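Side-chain contacts in putative GH105 family protein (PDB 3QWT), which is of unknown function but probably belongs to glycoside hydrolase family 105, whose characterised members hydrolyse unsaturated glycosides on an alpha/alpha-toroid scaffold: residues A[18-23]-A[323-328]; A[27-32]-A[371-376]; A[136-141]-A[188-193]. All coordinates share one frame; numbering follows the deposited sequence.

Interaction 1 of 3, residues A[18-23]-A[323-328]; sequences EHFIAR and KAIRGI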
loop_
_atom_site.group_PDB
_atom_site.type_symbol
_atom_site.label_atom_id
_atom_site.label_comp_id
_atom_site.label_asym_id
_atom_site.label_seq_id
_atom_site.Cartn_x
_atom_site.Cartn_y
_atom_site.Cartn_z
ATOM N N GLU A 18 40.657 26.901 -6.641
ATOM C CA GLU A 18 41.733 27.596 -5.951
ATOM C C GLU A 18 41.861 27.078 -4.525
ATOM O O GLU A 18 41.416 27.717 -3.574
ATOM C CB GLU A 18 41.492 29.108 -5.957
ATOM C CG GLU A 18 42.661 29.926 -5.414
ATOM C CD GLU A 18 42.346 30.591 -4.083
ATOM O OE1 GLU A 18 41.165 30.941 -3.856
ATOM O OE2 GLU A 18 43.280 30.758 -3.264
ATOM N N HIS A 19 42.464 25.907 -4.376
ATOM C CA HIS A 19 42.646 25.342 -3.055
ATOM C C HIS A 19 43.829 25.986 -2.367
ATOM O O HIS A 19 44.978 25.827 -2.785
ATOM C CB HIS A 19 42.822 23.831 -3.127
ATOM C CG HIS A 19 41.585 23.106 -3.555
ATOM N ND1 HIS A 19 41.619 21.949 -4.302
ATOM C CD2 HIS A 19 40.275 23.382 -3.348
ATOM C CE1 HIS A 19 40.386 21.541 -4.534
ATOM N NE2 HIS A 19 39.552 22.391 -3.963
ATOM N N PHE A 20 43.542 26.725 -1.307
ATOM C CA PHE A 20 44.601 27.367 -0.560
ATOM C C PHE A 20 45.436 26.314 0.156
ATOM O O PHE A 20 46.609 26.533 0.435
ATOM C CB PHE A 20 44.037 28.408 0.410
ATOM C CG PHE A 20 43.410 27.829 1.643
ATOM C CD1 PHE A 20 44.127 27.740 2.816
ATOM C CD2 PHE A 20 42.099 27.415 1.639
ATOM C CE1 PHE A 20 43.554 27.233 3.948
ATOM C CE2 PHE A 20 41.522 26.912 2.776
ATOM C CZ PHE A 20 42.247 26.821 3.930
ATOM N N ILE A 21 44.833 25.161 0.427
ATOM C CA ILE A 21 45.548 24.081 1.102
ATOM C C ILE A 21 45.281 22.769 0.377
ATOM O O ILE A 21 44.155 22.513 -0.042
ATOM C CB ILE A 21 45.131 24.000 2.587
ATOM C CG1 ILE A 21 45.942 22.943 3.328
ATOM C CG2 ILE A 21 43.610 23.781 2.729
ATOM C CD1 ILE A 21 45.448 22.691 4.733
ATOM N N ALA A 22 46.301 21.939 0.194
ATOM C CA ALA A 22 46.112 20.738 -0.618
ATOM C C ALA A 22 45.409 19.622 0.138
ATOM O O ALA A 22 45.544 19.507 1.355
ATOM C CB ALA A 22 47.408 20.251 -1.199
ATOM N N ARG A 23 44.658 18.804 -0.599
ATOM C CA ARG A 23 43.901 17.727 0.009
ATOM C C ARG A 23 44.692 16.966 1.069
ATOM O O ARG A 23 44.237 16.807 2.203
ATOM C CB ARG A 23 43.390 16.724 -1.032
ATOM C CG ARG A 23 42.452 15.669 -0.402
ATOM C CD ARG A 23 42.075 14.553 -1.340
ATOM N NE ARG A 23 43.252 13.804 -1.757
ATOM C CZ ARG A 23 43.222 12.784 -2.605
ATOM N NH1 ARG A 23 42.069 12.378 -3.123
ATOM N NH2 ARG A 23 44.348 12.169 -2.931
ATOM N N LYS A 323 36.350 31.586 4.737
ATOM C CA LYS A 323 37.125 32.412 5.657
ATOM C C LYS A 323 37.327 31.679 6.981
ATOM O O LYS A 323 38.448 31.571 7.467
ATOM C CB LYS A 323 36.455 33.760 5.897
ATOM C CG LYS A 323 36.237 34.545 4.628
ATOM C CD LYS A 323 35.768 35.958 4.914
ATOM C CE LYS A 323 35.508 36.702 3.606
ATOM N NZ LYS A 323 34.934 38.055 3.838
ATOM N N ALA A 324 36.241 31.171 7.563
ATOM C CA ALA A 324 36.351 30.474 8.839
ATOM C C ALA A 324 37.328 29.306 8.756
ATOM O O ALA A 324 38.079 29.056 9.688
ATOM C CB ALA A 324 34.979 29.998 9.327
ATOM N N ILE A 325 37.305 28.582 7.646
ATOM C CA ILE A 325 38.176 27.422 7.484
ATOM C C ILE A 325 39.651 27.838 7.432
ATOM O O ILE A 325 40.515 27.186 8.017
ATOM C CB ILE A 325 37.808 26.593 6.233
ATOM C CG1 ILE A 325 36.500 25.802 6.456
ATOM C CG2 ILE A 325 38.932 25.643 5.888
ATOM C CD1 ILE A 325 36.581 24.738 7.561
ATOM N N ARG A 326 39.936 28.930 6.731
ATOM C CA ARG A 326 41.292 29.461 6.687
ATOM C C ARG A 326 41.724 29.856 8.096
ATOM O O ARG A 326 42.807 29.489 8.553
ATOM C CB ARG A 326 41.380 30.652 5.721
ATOM C CG ARG A 326 41.470 30.240 4.258
ATOM C CD ARG A 326 41.133 31.381 3.314
ATOM N NE ARG A 326 40.959 30.887 1.951
ATOM C CZ ARG A 326 41.696 31.266 0.912
ATOM N NH1 ARG A 326 42.654 32.173 1.063
ATOM N NH2 ARG A 326 41.463 30.750 -0.286
ATOM N N GLY A 327 40.852 30.585 8.787
ATOM C CA GLY A 327 41.062 30.925 10.181
ATOM C C GLY A 327 41.332 29.721 11.074
ATOM O O GLY A 327 42.241 29.762 11.913
ATOM N N ILE A 328 40.554 28.650 10.902
ATOM C CA ILE A 328 40.716 27.451 11.733
ATOM C C ILE A 328 42.086 26.822 11.534
ATOM O O ILE A 328 42.735 26.394 12.490
ATOM C CB ILE A 328 39.636 26.371 11.457
ATOM C CG1 ILE A 328 38.252 26.830 11.931
ATOM C CG2 ILE A 328 39.999 25.059 12.158
ATOM C CD1 ILE A 328 38.188 27.045 13.430
#
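Arg326 lays the aliphatic part of its side chain across the ring of Phe20, and these two residues make most of the contact between the non-regular segment 18-23 and helix 323-328. The key atom is Arg326 CG. It sits 3.5 Å from the centroid of the Phe20 ring, only 12° off the normal, so this is a CH-pi contact over the middle of one face. The opposite face carries Ile21 CG2, offset toward the rim, which leaves the ring held between its own sequence neighbour and the arginine. From CG to NE the arginine chain is extended and runs back along the phenylalanine in the opposite sense, until its guanidinium lies over Phe20 CB, with Arg326 NH2 3.5 Å from that carbon. Ring and guanidinium planes are 35° apart, so the two are tilted rather than stacked flat. Phe20 CG is rotated between the backbone N and the carbonyl carbon (chi1 76°), and from there the ring reaches across to the helix. At the ring edge Phe20 CZ meets Ile325 CG2 at 4.0 Å.

Across the contact the charge pairing is weak. Glu18 OE2 approaches the guanidinium edge and forms a long salt bridge to Arg326 NH2 at 3.5 Å; Glu18 is exposed and poorly ordered, and the stronger partner of the arginine is Glu322, one turn back on its own helix, which pairs with NE.

Helix 363-377 lies beside both segments: Tyr376 touches Phe20 and Ile325, while Ile325 also packs on Ala301 and Leu305 of helix 294-309. The loop leading into helix 23-37, with Ala22 at the N-cap, is laid against helices 318-330 and 363-377 of the alpha/alpha toroid.

Interaction 2 of 3, residues A[27-32]-A[371-376]; sequences KALIQK and LCLTEY
Ile30 and Leu373 make the main apolar contact between helices 27-32 and 371-376, sliding past each other in opposite directions. Both carbons of the isoleucine's longer branch, CG1 and CD1, lie against the leucine's stem, with Ile30 CD1 4.1 Å from Leu373 CB. That branch points away from the carbonyl carbon of Ile30 (chi1 -62°) and is extended beyond CG1. A second apolar touch is made between methyl groups: Leu29 CD2 meets Leu373 CD1 at 4.1 Å, the two side chains crossing at about a right angle. Ile332, in a loop, touches both leucines.

The two segments run nearly antiparallel, at 161°, with their axes 10.4 Å apart. Helices packed side by side in this way, one from near each end of the chain, fit the alpha/alpha toroid, in which antiparallel helices are arranged round a ring; here they bring the two ends of the chain together.

No hydrogen bond crosses between the two segments. Thr374 OG1 lies 4.2 Å from Ile30 CD1, a van der Waals approach, while its hydrogen bond is to the carbonyl oxygen of Met370, one turn earlier. Tyr79 of helix 67-83 packs against the same threonine.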
loop_
_atom_site.group_PDB
_atom_site.type_symbol
_atom_site.label_atom_id
_atom_site.label_comp_id
_atom_site.label_asym_id
_atom_site.label_seq_id
_atom_site.Cartn_x
_atom_site.Cartn_y
_atom_site.Cartn_z
ATOM N N LYS A 27 44.327 16.228 5.220
ATOM C CA LYS A 27 44.297 14.951 5.920
ATOM C C LYS A 27 45.386 14.874 7.001
ATOM O O LYS A 27 45.131 14.426 8.127
ATOM C CB LYS A 27 44.428 13.793 4.935
ATOM C CG LYS A 27 43.267 13.645 3.997
ATOM C CD LYS A 27 43.364 12.307 3.299
ATOM C CE LYS A 27 42.162 12.027 2.425
ATOM N NZ LYS A 27 42.372 10.778 1.639
ATOM N N ALA A 28 46.592 15.321 6.664
ATOM C CA ALA A 28 47.683 15.285 7.635
ATOM C C ALA A 28 47.366 16.148 8.857
ATOM O O ALA A 28 47.713 15.793 9.977
ATOM C CB ALA A 28 48.992 15.713 6.992
ATOM N N LEU A 29 46.690 17.273 8.636
ATOM C CA LEU A 29 46.252 18.142 9.726
ATOM C C LEU A 29 45.237 17.407 10.619
ATOM O O LEU A 29 45.341 17.395 11.851
ATOM C CB LEU A 29 45.631 19.410 9.137
ATOM C CG LEU A 29 45.423 20.646 10.015
ATOM C CD1 LEU A 29 46.725 21.093 10.668
ATOM C CD2 LEU A 29 44.846 21.770 9.175
ATOM N N ILE A 30 44.253 16.780 9.992
ATOM C CA ILE A 30 43.269 16.025 10.748
ATOM C C ILE A 30 43.961 14.959 11.596
ATOM O O ILE A 30 43.674 14.827 12.783
ATOM C CB ILE A 30 42.221 15.431 9.829
ATOM C CG1 ILE A 30 41.481 16.576 9.132
ATOM C CG2 ILE A 30 41.252 14.566 10.627
ATOM C CD1 ILE A 30 40.521 16.153 8.045
ATOM N N GLN A 31 44.901 14.232 11.004
ATOM C CA GLN A 31 45.645 13.241 11.770
ATOM C C GLN A 31 46.321 13.886 12.978
ATOM O O GLN A 31 46.192 13.409 14.105
ATOM C CB GLN A 31 46.655 12.489 10.889
ATOM C CG GLN A 31 46.036 11.765 9.649
ATOM C CD GLN A 31 45.004 10.663 9.979
ATOM O OE1 GLN A 31 44.931 10.154 11.099
ATOM N NE2 GLN A 31 44.207 10.298 8.986
ATOM N N LYS A 32 47.017 14.991 12.748
ATOM C CA LYS A 32 47.706 15.708 13.823
ATOM C C LYS A 32 46.748 16.173 14.933
ATOM O O LYS A 32 47.079 16.157 16.128
ATOM C CB LYS A 32 48.474 16.912 13.254
ATOM C CG LYS A 32 49.616 17.399 14.131
ATOM C CD LYS A 32 50.038 18.820 13.761
ATOM C CE LYS A 32 50.331 18.977 12.265
ATOM N NZ LYS A 32 50.535 20.409 11.886
ATOM N N LEU A 371 35.469 17.990 12.438
ATOM C CA LEU A 371 34.145 18.040 11.843
ATOM C C LEU A 371 34.180 18.970 10.639
ATOM O O LEU A 371 33.899 18.553 9.511
ATOM C CB LEU A 371 33.101 18.535 12.852
ATOM C CG LEU A 371 32.221 17.544 13.611
ATOM C CD1 LEU A 371 31.239 18.329 14.457
ATOM C CD2 LEU A 371 31.473 16.588 12.662
ATOM N N CYS A 372 34.534 20.235 10.878
ATOM C CA CYS A 372 34.490 21.234 9.816
ATOM C C CYS A 372 35.519 20.920 8.743
ATOM O O CYS A 372 35.275 21.147 7.561
ATOM C CB CYS A 372 34.685 22.656 10.365
ATOM S SG CYS A 372 36.335 23.049 11.055
ATOM N N LEU A 373 36.662 20.376 9.147
ATOM C CA LEU A 373 37.708 20.096 8.177
ATOM C C LEU A 373 37.308 18.908 7.300
ATOM O O LEU A 373 37.665 18.852 6.116
ATOM C CB LEU A 373 39.082 19.895 8.843
ATOM C CG LEU A 373 39.731 21.132 9.471
ATOM C CD1 LEU A 373 41.027 20.764 10.194
ATOM C CD2 LEU A 373 39.992 22.198 8.429
ATOM N N THR A 374 36.535 17.980 7.856
ATOM C CA THR A 374 36.065 16.833 7.071
ATOM C C THR A 374 35.022 17.226 6.044
ATOM O O THR A 374 35.034 16.753 4.908
ATOM C CB THR A 374 35.503 15.726 7.954
ATOM O OG1 THR A 374 36.536 15.240 8.819
ATOM C CG2 THR A 374 34.995 14.584 7.093
ATOM N N GLU A 375 34.106 18.096 6.444
ATOM C CA GLU A 375 33.138 18.620 5.507
ATOM C C GLU A 375 33.877 19.403 4.407
ATOM O O GLU A 375 33.501 19.356 3.232
ATOM C CB GLU A 375 32.090 19.469 6.241
ATOM C CG GLU A 375 31.086 20.181 5.337
ATOM C CD GLU A 375 30.159 19.245 4.554
ATOM O OE1 GLU A 375 29.772 18.197 5.083
ATOM O OE2 GLU A 375 29.790 19.575 3.407
ATOM N N TYR A 376 34.951 20.093 4.778
ATOM C CA TYR A 376 35.704 20.872 3.799
ATOM C C TYR A 376 36.416 19.968 2.786
ATOM O O TYR A 376 36.592 20.342 1.618
ATOM C CB TYR A 376 36.705 21.786 4.499
ATOM C CG TYR A 376 37.307 22.848 3.593
ATOM C CD1 TYR A 376 38.645 22.780 3.201
ATOM C CD2 TYR A 376 36.543 23.920 3.140
ATOM C CE1 TYR A 376 39.199 23.733 2.390
ATOM C CE2 TYR A 376 37.099 24.895 2.317
ATOM C CZ TYR A 376 38.430 24.791 1.947
ATOM O OH TYR A 376 39.007 25.743 1.131
#

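Interaction 3 of 3, residues A[136-141]-A[188-193]; sequences TWAEWA and PEYVEE
Ala138 and Tyr190 mark the closest backbone approach of helices 136-141 and 188-193, their CA atoms 7.8 Å apart. Each segment is held by its own i to i+4 bonds, such as Trp140 N to Thr136 O at 2.9 Å, and side chains alone join the two.

Tyr190 does the bridging. With CG turned away from the carbonyl carbon (chi1 -65°), its ring extends to the other helix, and Ala138 CB meets Tyr190 CE2 at 3.7 Å, approaching the ring obliquely.

Past the alanine, the phenol reaches the carboxylate of Glu139. Tyr190 OH donates a short hydrogen bond to Glu139 OE2, at 2.7 Å; Glu139 OE2 accepts with its anti lone pair, on the side away from the other carboxylate oxygen. OE2 lies at the edge of the ring, in its plane, although the carboxylate as a whole is turned 40° from that plane. The CB of Glu139 starts away from helix 188-193; the bend at chi2 (-59°) brings the acid round to the tyrosine. The phenol oxygen has a second partner in Arg187 NH1, whose positive charge probably polarises the hydroxyl and strengthens its hold on the carboxylate. Glu139 OE1 makes a weak, long ion pair with Arg311 of a neighbouring subunit.

Helix 170-184 flanks the contact, with Ile181 against Ala138 and Leu178 against Tyr190, while Met142 of helix 131-143 packs on the tyrosine one turn beyond Ala138. The contact therefore ties three consecutive helices, 131-143, 170-184 and 188-205, together within the toroid.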
loop_
_atom_site.group_PDB
_atom_site.type_symbol
_atom_site.label_atom_id
_atom_site.label_comp_id
_atom_site.label_asym_id
_atom_site.label_seq_id
_atom_site.Cartn_x
_atom_site.Cartn_y
_atom_site.Cartn_z
ATOM N N THR A 136 18.658 1.046 26.347
ATOM C CA THR A 136 18.497 1.502 27.712
ATOM C C THR A 136 18.542 3.028 27.815
ATOM O O THR A 136 17.667 3.633 28.444
ATOM C CB THR A 136 19.500 0.869 28.631
ATOM O OG1 THR A 136 19.426 -0.559 28.480
ATOM C CG2 THR A 136 19.180 1.254 30.061
ATOM N N TRP A 137 19.522 3.643 27.156
ATOM C CA TRP A 137 19.729 5.087 27.271
ATOM C C TRP A 137 18.683 5.895 26.501
ATOM O O TRP A 137 18.234 6.944 26.966
ATOM C CB TRP A 137 21.149 5.471 26.827
ATOM C CG TRP A 137 22.245 5.201 27.866
ATOM C CD1 TRP A 137 22.716 3.986 28.261
ATOM C CD2 TRP A 137 23.009 6.175 28.578
ATOM N NE1 TRP A 137 23.726 4.142 29.176
ATOM C CE2 TRP A 137 23.916 5.480 29.399
ATOM C CE3 TRP A 137 23.017 7.578 28.601
ATOM C CZ2 TRP A 137 24.810 6.126 30.237
ATOM C CZ3 TRP A 137 23.911 8.224 29.443
ATOM C CH2 TRP A 137 24.793 7.498 30.249
ATOM N N ALA A 138 18.299 5.418 25.322
ATOM C CA ALA A 138 17.223 6.081 24.591
ATOM C C ALA A 138 15.923 5.958 25.383
ATOM O O ALA A 138 15.163 6.918 25.491
ATOM C CB ALA A 138 17.055 5.505 23.185
ATOM N N GLU A 139 15.666 4.775 25.935
ATOM C CA GLU A 139 14.461 4.587 26.743
ATOM C C GLU A 139 14.472 5.540 27.935
ATOM O O GLU A 139 13.421 6.064 28.317
ATOM C CB GLU A 139 14.319 3.140 27.228
ATOM C CG GLU A 139 13.597 2.219 26.255
ATOM C CD GLU A 139 12.170 2.696 25.940
ATOM O OE1 GLU A 139 11.330 2.751 26.874
ATOM O OE2 GLU A 139 11.898 3.021 24.759
ATOM N N TRP A 140 15.658 5.758 28.520
ATOM C CA TRP A 140 15.800 6.703 29.626
ATOM C C TRP A 140 15.467 8.130 29.187
ATOM O O TRP A 140 14.747 8.858 29.877
ATOM C CB TRP A 140 17.218 6.689 30.177
ATOM C CG TRP A 140 17.513 7.864 31.084
ATOM C CD1 TRP A 140 17.272 7.942 32.420
ATOM C CD2 TRP A 140 18.104 9.127 30.710
ATOM N NE1 TRP A 140 17.675 9.171 32.907
ATOM C CE2 TRP A 140 18.188 9.913 31.878
ATOM C CE3 TRP A 140 18.575 9.661 29.504
ATOM C CZ2 TRP A 140 18.719 11.210 31.877
ATOM C CZ3 TRP A 140 19.095 10.947 29.503
ATOM C CH2 TRP A 140 19.163 11.708 30.685
ATOM N N ALA A 141 16.046 8.534 28.065
ATOM C CA ALA A 141 15.795 9.855 27.496
ATOM C C ALA A 141 14.304 10.044 27.247
ATOM O O ALA A 141 13.758 11.131 27.464
ATOM C CB ALA A 141 16.583 10.045 26.199
ATOM N N PRO A 188 9.739 5.204 15.633
ATOM C CA PRO A 188 9.412 6.574 15.206
ATOM C C PRO A 188 8.997 7.461 16.372
ATOM O O PRO A 188 9.002 8.679 16.185
ATOM C CB PRO A 188 8.225 6.388 14.238
ATOM C CG PRO A 188 8.110 4.898 14.004
ATOM C CD PRO A 188 8.741 4.218 15.182
ATOM N N GLU A 189 8.643 6.882 17.526
ATOM C CA GLU A 189 8.323 7.680 18.710
ATOM C C GLU A 189 9.516 8.517 19.122
ATOM O O GLU A 189 9.349 9.652 19.552
ATOM C CB GLU A 189 7.940 6.814 19.915
ATOM C CG GLU A 189 6.786 5.885 19.682
ATOM C CD GLU A 189 7.199 4.588 18.957
ATOM O OE1 GLU A 189 8.353 4.489 18.462
ATOM O OE2 GLU A 189 6.352 3.662 18.885
ATOM N N TYR A 190 10.715 7.942 19.027
ATOM C CA TYR A 190 11.935 8.649 19.427
ATOM C C TYR A 190 12.119 9.876 18.543
ATOM O O TYR A 190 12.508 10.947 19.004
ATOM C CB TYR A 190 13.180 7.774 19.279
ATOM C CG TYR A 190 13.246 6.571 20.185
ATOM C CD1 TYR A 190 12.271 6.329 21.155
ATOM C CD2 TYR A 190 14.308 5.672 20.075
ATOM C CE1 TYR A 190 12.344 5.196 21.985
ATOM C CE2 TYR A 190 14.386 4.547 20.880
ATOM C CZ TYR A 190 13.414 4.318 21.838
ATOM O OH TYR A 190 13.539 3.203 22.631
ATOM N N VAL A 191 11.851 9.697 17.259
ATOM C CA VAL A 191 12.033 10.766 16.299
ATOM C C VAL A 191 10.978 11.847 16.496
ATOM O O VAL A 191 11.269 13.031 16.336
ATOM C CB VAL A 191 11.951 10.230 14.871
ATOM C CG1 VAL A 191 12.032 11.377 13.878
ATOM C CG2 VAL A 191 13.062 9.210 14.631
ATOM N N GLU A 192 9.759 11.438 16.842
ATOM C CA GLU A 192 8.682 12.400 17.088
ATOM C C GLU A 192 9.058 13.245 18.309
ATOM O O GLU A 192 8.946 14.477 18.298
ATOM C CB GLU A 192 7.314 11.714 17.298
ATOM C CG GLU A 192 6.602 11.292 16.016
ATOM C CD GLU A 192 6.711 12.333 14.883
ATOM O OE1 GLU A 192 7.567 12.130 13.996
ATOM O OE2 GLU A 192 5.953 13.341 14.860
ATOM N N GLU A 193 9.543 12.574 19.346
ATOM C CA GLU A 193 9.974 13.259 20.551
ATOM C C GLU A 193 11.068 14.255 20.201
ATOM O O GLU A 193 11.069 15.397 20.668
ATOM C CB GLU A 193 10.490 12.243 21.574
ATOM C CG GLU A 193 11.106 12.882 22.808
ATOM C CD GLU A 193 10.102 13.691 23.643
ATOM O OE1 GLU A 193 10.541 14.524 24.464
ATOM O OE2 GLU A 193 8.880 13.481 23.498
#

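In the fold
Interactions 1 and 2 are neighbours, their centres about 11 Å apart, and Tyr376 of helix 363-377 joins them directly: its OH lies 3.2 Å from Phe20 CE2, and its CD2 is 3.8 Å from Ile325 CG1. Their segments alternate along the chain, and both set the N-terminal region against helices near the C-terminal end. Interaction 3 is formed wholly within the intervening sequence and lies across the chain's centre from the other two, its centre about 39 Å from that of interaction 1 and 32 Å from that of interaction 2. Interaction 2 is purely apolar packing, whereas interactions 1 and 3 each add a polar bond; none of the three is known to form part of the active site.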